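PDB 2ZYO: solute-binding protein from Thermoactinomyces vulgaris, which binds maltodextrins such as maltotetraose, as well as cyclodextrins, and probably delivers them to a sugar transporter in the cell membrane. Local coordinates for residues Asn172-Thr177 and Glu361-Ala366; Asp19-Trp24 and Thr47-Glu52. All blocks are in the same frame, centred on the assembly; numbering follows the deposited sequence.

Contact 1. Residues Asn172-Thr177 and Glu361-Ala366. With GLC (alpha-D-glucopyranose), chain B; GLC (alpha-D-glucopyranose), chain C.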
# COMPACT_ATOMS: atom_id res chain seq x y z
N ASN A 172 -14.41 -4.04 -8.87
CA ASN A 172 -15.39 -3.21 -8.19
C ASN A 172 -14.81 -2.52 -6.96
O ASN A 172 -15.54 -2.02 -6.10
CB ASN A 172 -16.64 -4.04 -7.82
CG ASN A 172 -16.31 -5.25 -6.96
OD1 ASN A 172 -15.15 -5.51 -6.63
ND2 ASN A 172 -17.35 -5.99 -6.57
N ASN A 173 -13.48 -2.49 -6.89
CA ASN A 173 -12.75 -1.92 -5.76
C ASN A 173 -11.74 -0.91 -6.28
O ASN A 173 -10.82 -1.27 -7.02
CB ASN A 173 -12.05 -3.05 -4.98
CG ASN A 173 -11.41 -2.57 -3.68
OD1 ASN A 173 -11.00 -1.42 -3.54
ND2 ASN A 173 -11.30 -3.49 -2.72
N PHE A 174 -11.93 0.35 -5.89
CA PHE A 174 -11.10 1.47 -6.37
C PHE A 174 -9.61 1.31 -6.07
O PHE A 174 -8.77 1.80 -6.83
CB PHE A 174 -11.62 2.79 -5.81
CG PHE A 174 -10.87 4.01 -6.27
CD1 PHE A 174 -10.86 4.37 -7.62
CD2 PHE A 174 -10.20 4.82 -5.36
CE1 PHE A 174 -10.17 5.51 -8.05
CE2 PHE A 174 -9.51 5.96 -5.78
CZ PHE A 174 -9.50 6.30 -7.12
N TYR A 175 -9.28 0.62 -4.98
CA TYR A 175 -7.88 0.34 -4.68
C TYR A 175 -7.21 -0.39 -5.86
O TYR A 175 -6.07 -0.10 -6.22
CB TYR A 175 -7.72 -0.48 -3.39
CG TYR A 175 -6.27 -0.84 -3.15
CD1 TYR A 175 -5.39 0.07 -2.57
CD2 TYR A 175 -5.77 -2.07 -3.57
CE1 TYR A 175 -4.05 -0.25 -2.38
CE2 TYR A 175 -4.43 -2.40 -3.39
CZ TYR A 175 -3.58 -1.48 -2.79
OH TYR A 175 -2.25 -1.80 -2.62
N TYR A 176 -7.95 -1.32 -6.46
CA TYR A 176 -7.43 -2.15 -7.54
C TYR A 176 -7.55 -1.48 -8.91
O TYR A 176 -6.66 -1.63 -9.75
CB TYR A 176 -8.13 -3.52 -7.54
CG TYR A 176 -7.80 -4.35 -6.32
CD1 TYR A 176 -6.73 -5.25 -6.34
CD2 TYR A 176 -8.53 -4.22 -5.14
CE1 TYR A 176 -6.41 -6.01 -5.22
CE2 TYR A 176 -8.22 -4.98 -4.01
CZ TYR A 176 -7.16 -5.88 -4.06
OH TYR A 176 -6.84 -6.63 -2.96
N THR A 177 -8.63 -0.73 -9.10
CA THR A 177 -8.91 -0.12 -10.40
C THR A 177 -8.25 1.25 -10.56
O THR A 177 -8.37 1.87 -11.62
CB THR A 177 -10.42 0.05 -10.62
OG1 THR A 177 -10.95 0.93 -9.62
CG2 THR A 177 -11.13 -1.29 -10.55
N GLU A 361 -15.68 4.10 0.69
CA GLU A 361 -17.06 3.58 0.68
C GLU A 361 -17.88 4.06 -0.53
O GLU A 361 -18.37 3.24 -1.30
CB GLU A 361 -17.77 3.85 2.01
CG GLU A 361 -19.16 3.23 2.15
CD GLU A 361 -19.91 3.71 3.38
OE1 GLU A 361 -19.27 3.94 4.43
OE2 GLU A 361 -21.15 3.86 3.30
N PRO A 362 -18.03 5.40 -0.70
CA PRO A 362 -18.78 5.94 -1.84
C PRO A 362 -18.21 5.56 -3.21
O PRO A 362 -18.98 5.24 -4.12
CB PRO A 362 -18.70 7.46 -1.64
CG PRO A 362 -18.35 7.65 -0.22
CD PRO A 362 -17.54 6.47 0.18
N ILE A 363 -16.88 5.58 -3.36
CA ILE A 363 -16.29 5.26 -4.66
C ILE A 363 -16.45 3.77 -5.02
O ILE A 363 -16.69 3.44 -6.19
CB ILE A 363 -14.80 5.74 -4.81
CG1 ILE A 363 -14.35 5.70 -6.28
CG2 ILE A 363 -13.85 4.95 -3.93
CD1 ILE A 363 -15.09 6.67 -7.19
N ASN A 364 -16.34 2.90 -4.02
CA ASN A 364 -16.54 1.47 -4.23
C ASN A 364 -18.00 1.14 -4.53
O ASN A 364 -18.29 0.30 -5.37
CB ASN A 364 -16.02 0.65 -3.05
CG ASN A 364 -14.50 0.70 -2.93
OD1 ASN A 364 -13.80 0.98 -3.91
ND2 ASN A 364 -13.99 0.43 -1.74
N ASN A 365 -18.91 1.83 -3.84
CA ASN A 365 -20.34 1.71 -4.13
C ASN A 365 -20.64 2.13 -5.56
O ASN A 365 -21.42 1.47 -6.25
CB ASN A 365 -21.17 2.53 -3.14
CG ASN A 365 -21.21 1.92 -1.75
OD1 ASN A 365 -20.71 0.82 -1.52
ND2 ASN A 365 -21.82 2.64 -0.81
N ALA A 366 -20.00 3.21 -6.00
CA ALA A 366 -20.11 3.67 -7.39
C ALA A 366 -19.67 2.60 -8.38
O ALA A 366 -20.29 2.42 -9.42
CB ALA A 366 -19.32 4.96 -7.59
C1 GLC B . -7.38 -0.29 0.65
C2 GLC B . -7.36 0.69 1.82
C3 GLC B . -8.63 0.54 2.65
C4 GLC B . -9.86 0.72 1.76
C5 GLC B . -9.80 -0.24 0.57
C6 GLC B . -10.92 -0.03 -0.43
O2 GLC B . -6.23 0.43 2.64
O3 GLC B . -8.65 1.50 3.69
O4 GLC B . -11.04 0.47 2.51
O5 GLC B . -8.55 -0.08 -0.15
O6 GLC B . -11.68 -1.21 -0.60
C1 GLC C . -4.75 -4.90 0.36
C2 GLC C . -4.08 -3.63 0.95
C3 GLC C . -5.11 -2.61 1.48
C4 GLC C . -6.26 -2.41 0.50
C5 GLC C . -6.84 -3.76 0.11
C6 GLC C . -8.00 -3.66 -0.87
O1 GLC C . -5.24 -5.74 1.35
O2 GLC C . -3.19 -4.00 2.00
O3 GLC C . -4.46 -1.36 1.69
O4 GLC C . -7.28 -1.60 1.12
O5 GLC C . -5.82 -4.56 -0.53
O6 GLC C . -9.25 -3.77 -0.21
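Asn364 reaches across from helix 360-371 to the start of helix 174-183, where its OD1 takes the N-H of Phe174 in a nearly straight bond (N to OD1 2.8 Å, 172° at the hydrogen). The other end of the same amide faces the sugar: ND2 gives a weak bond to O6 of the chain B glucose. Chi1 of -68° puts CG beside its own backbone N and carries the amide toward the gap between Phe174 and the glucose, where OD1 can serve the one and ND2 the other. Asn173 is the N-cap of helix 174-183, its OD1 accepting from Tyr175 N at 3.0 Å. That OD1 also accepts from O6 of the chain B glucose, and ND2, which also bonds to Glu170 OE1, donates to O6 of the chain C glucose at 3.3 Å. This is the glycan pocket of a solute-binding protein, where Tyr175 lays one ring face under C4 of the chain C glucose. An alanine in place of Asn173 would probably leave Tyr175 N without its cap and the O6 hydroxyls of both glucoses each short of a partner. Away from the sugar, Ile363 sets CG1 over a face of the Phe174 ring, while CG2 meets Phe174 CB at 3.6 Å; branched, aliphatic isoleucine suits this buried site.

Contact 2. Residues Asp19-Trp24 and Thr47-Glu52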
# COMPACT_ATOMS: atom_id res chain seq x y z
N ASP A 19 17.51 4.72 29.54
CA ASP A 19 17.79 3.38 30.03
C ASP A 19 17.19 2.36 29.07
O ASP A 19 17.73 1.27 28.87
CB ASP A 19 17.24 3.17 31.44
CG ASP A 19 15.73 3.06 31.47
OD1 ASP A 19 15.05 4.07 31.22
OD2 ASP A 19 15.22 1.95 31.74
N LYS A 20 16.07 2.75 28.46
CA LYS A 20 15.33 1.89 27.56
C LYS A 20 14.54 2.68 26.52
O LYS A 20 14.12 3.82 26.77
CB LYS A 20 14.38 0.96 28.34
CG LYS A 20 13.11 1.62 28.85
CD LYS A 20 12.25 0.65 29.65
CE LYS A 20 11.57 -0.38 28.77
NZ LYS A 20 10.51 -1.13 29.50
N LEU A 21 14.38 2.08 25.35
CA LEU A 21 13.47 2.58 24.34
C LEU A 21 12.44 1.49 24.10
O LEU A 21 12.74 0.31 24.24
CB LEU A 21 14.22 2.92 23.05
CG LEU A 21 15.20 4.10 23.16
CD1 LEU A 21 16.14 4.13 21.96
CD2 LEU A 21 14.47 5.43 23.32
N VAL A 22 11.22 1.90 23.76
CA VAL A 22 10.13 0.95 23.54
C VAL A 22 9.69 0.98 22.08
O VAL A 22 9.53 2.06 21.50
CB VAL A 22 8.92 1.22 24.48
CG1 VAL A 22 7.80 0.21 24.25
CG2 VAL A 22 9.35 1.20 25.94
N VAL A 23 9.51 -0.20 21.50
CA VAL A 23 9.12 -0.35 20.11
C VAL A 23 7.89 -1.26 20.06
O VAL A 23 7.88 -2.32 20.68
CB VAL A 23 10.26 -0.99 19.28
CG1 VAL A 23 9.81 -1.33 17.88
CG2 VAL A 23 11.47 -0.05 19.22
N TRP A 24 6.85 -0.83 19.34
CA TRP A 24 5.69 -1.69 19.09
C TRP A 24 5.77 -2.29 17.70
O TRP A 24 5.95 -1.57 16.72
CB TRP A 24 4.37 -0.93 19.24
CG TRP A 24 4.03 -0.49 20.64
CD1 TRP A 24 4.62 -0.90 21.80
CD2 TRP A 24 2.99 0.41 21.01
NE1 TRP A 24 4.03 -0.28 22.87
CE2 TRP A 24 3.02 0.52 22.42
CE3 TRP A 24 2.04 1.15 20.29
CZ2 TRP A 24 2.13 1.34 23.12
CZ3 TRP A 24 1.15 1.96 20.99
CH2 TRP A 24 1.21 2.05 22.39
N THR A 47 24.82 -0.35 21.97
CA THR A 47 24.68 0.89 22.73
C THR A 47 24.53 0.72 24.24
O THR A 47 24.77 1.67 25.00
CB THR A 47 23.46 1.70 22.25
OG1 THR A 47 22.26 0.96 22.53
CG2 THR A 47 23.55 2.01 20.76
N GLY A 48 24.12 -0.47 24.67
CA GLY A 48 23.80 -0.71 26.08
C GLY A 48 22.44 -0.19 26.50
O GLY A 48 22.10 -0.21 27.69
N ILE A 49 21.65 0.29 25.54
CA ILE A 49 20.30 0.77 25.79
C ILE A 49 19.32 -0.38 25.60
O ILE A 49 19.30 -1.01 24.54
CB ILE A 49 19.93 1.94 24.84
CG1 ILE A 49 20.87 3.12 25.06
CG2 ILE A 49 18.45 2.36 25.02
CD1 ILE A 49 20.93 4.11 23.91
N GLN A 50 18.51 -0.67 26.62
CA GLN A 50 17.48 -1.69 26.50
C GLN A 50 16.49 -1.28 25.42
O GLN A 50 16.07 -0.13 25.37
CB GLN A 50 16.75 -1.88 27.83
CG GLN A 50 15.68 -2.98 27.80
CD GLN A 50 14.66 -2.86 28.92
OE1 GLN A 50 14.89 -2.21 29.94
NE2 GLN A 50 13.51 -3.50 28.73
N VAL A 51 16.12 -2.22 24.55
CA VAL A 51 15.02 -1.97 23.62
C VAL A 51 13.95 -3.04 23.81
O VAL A 51 14.17 -4.22 23.49
CB VAL A 51 15.48 -1.90 22.14
CG1 VAL A 51 14.29 -1.60 21.24
CG2 VAL A 51 16.54 -0.82 21.96
N GLU A 52 12.81 -2.62 24.35
CA GLU A 52 11.69 -3.51 24.57
C GLU A 52 10.78 -3.51 23.35
O GLU A 52 10.25 -2.48 22.96
CB GLU A 52 10.90 -3.09 25.81
CG GLU A 52 9.78 -4.06 26.19
CD GLU A 52 8.83 -3.53 27.25
OE1 GLU A 52 8.84 -2.30 27.52
OE2 GLU A 52 8.06 -4.34 27.80
O HOH W 1 16.25 -0.55 31.59
O HOH W 2 12.51 -2.26 31.89
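Leu21 lies beside Val51 in a parallel pairing and bonds to the residues on either side of it: its N donates to Gln50 O at 2.8 Å, and its O accepts from Glu52 N at 2.9 Å. Val23 N to Glu52 O continues the ladder at 2.8 Å, and Gln50 N to Asp19 O begins it, longer and more bent, at 3.1 Å and 146°. On the face bearing Leu21 and Val51 the packing is apolar. Val23 CG2 meets Val51 CG1 at 3.8 Å, and Leu21 CG lies near Ile49 CG2; beta-branched valine and isoleucine favour the extended backbone and give compact surfaces to bury.

The face bearing Lys20, Gln50 and Glu52, with Val22 among them, is mostly polar and more open to solvent. Lys20 and Glu52 run side by side, and a bend in the lysine chain (chi3 -73°) brings NZ to Glu52 OE1 at 2.8 Å, above the carboxylate plane, in a salt bridge. Gln50, extended alongside Lys20, rests its amide against the lysine methylenes. Its OE1 takes up two waters: one also bonds to Asp19 OD2, the other more weakly to Lys20 NZ. Long, flexible polar chains suit such a surface, where their ends can meet both one another and water.

The strands are the two arms of a right-handed beta-alpha-beta unit joined by helix 30-47. That helix lies against Val51 through Ala40, Phe43 and Thr44, Leu299 of helix 293-302 touches Leu21, Val23 and Val51, and along the other edge of strand 20-25 Val22 and Trp24 bond to the backbone of Leu77 at the start of strand 77-81.

From the N terminus, contact 2 comes first: strand 20-25 leads into helix 30-47, and strand 50-55 returns beside it, closing a short local loop within a beta-alpha-beta unit. Contact 1 opens only much later, at Asn172, and closes after 183 intervening residues when helix 360-371 comes back to the start of helix 174-183. The two loops therefore follow one another in series, neither nesting nor crossing. Contact 2 joins neighbouring elements near one end of the molecule, whereas contact 1 brings distant parts of the chain together at the bound sugar. Their centres lie 42 Å apart, on opposite sides of the chain's centre, and their nearest atoms are about 21 Å apart.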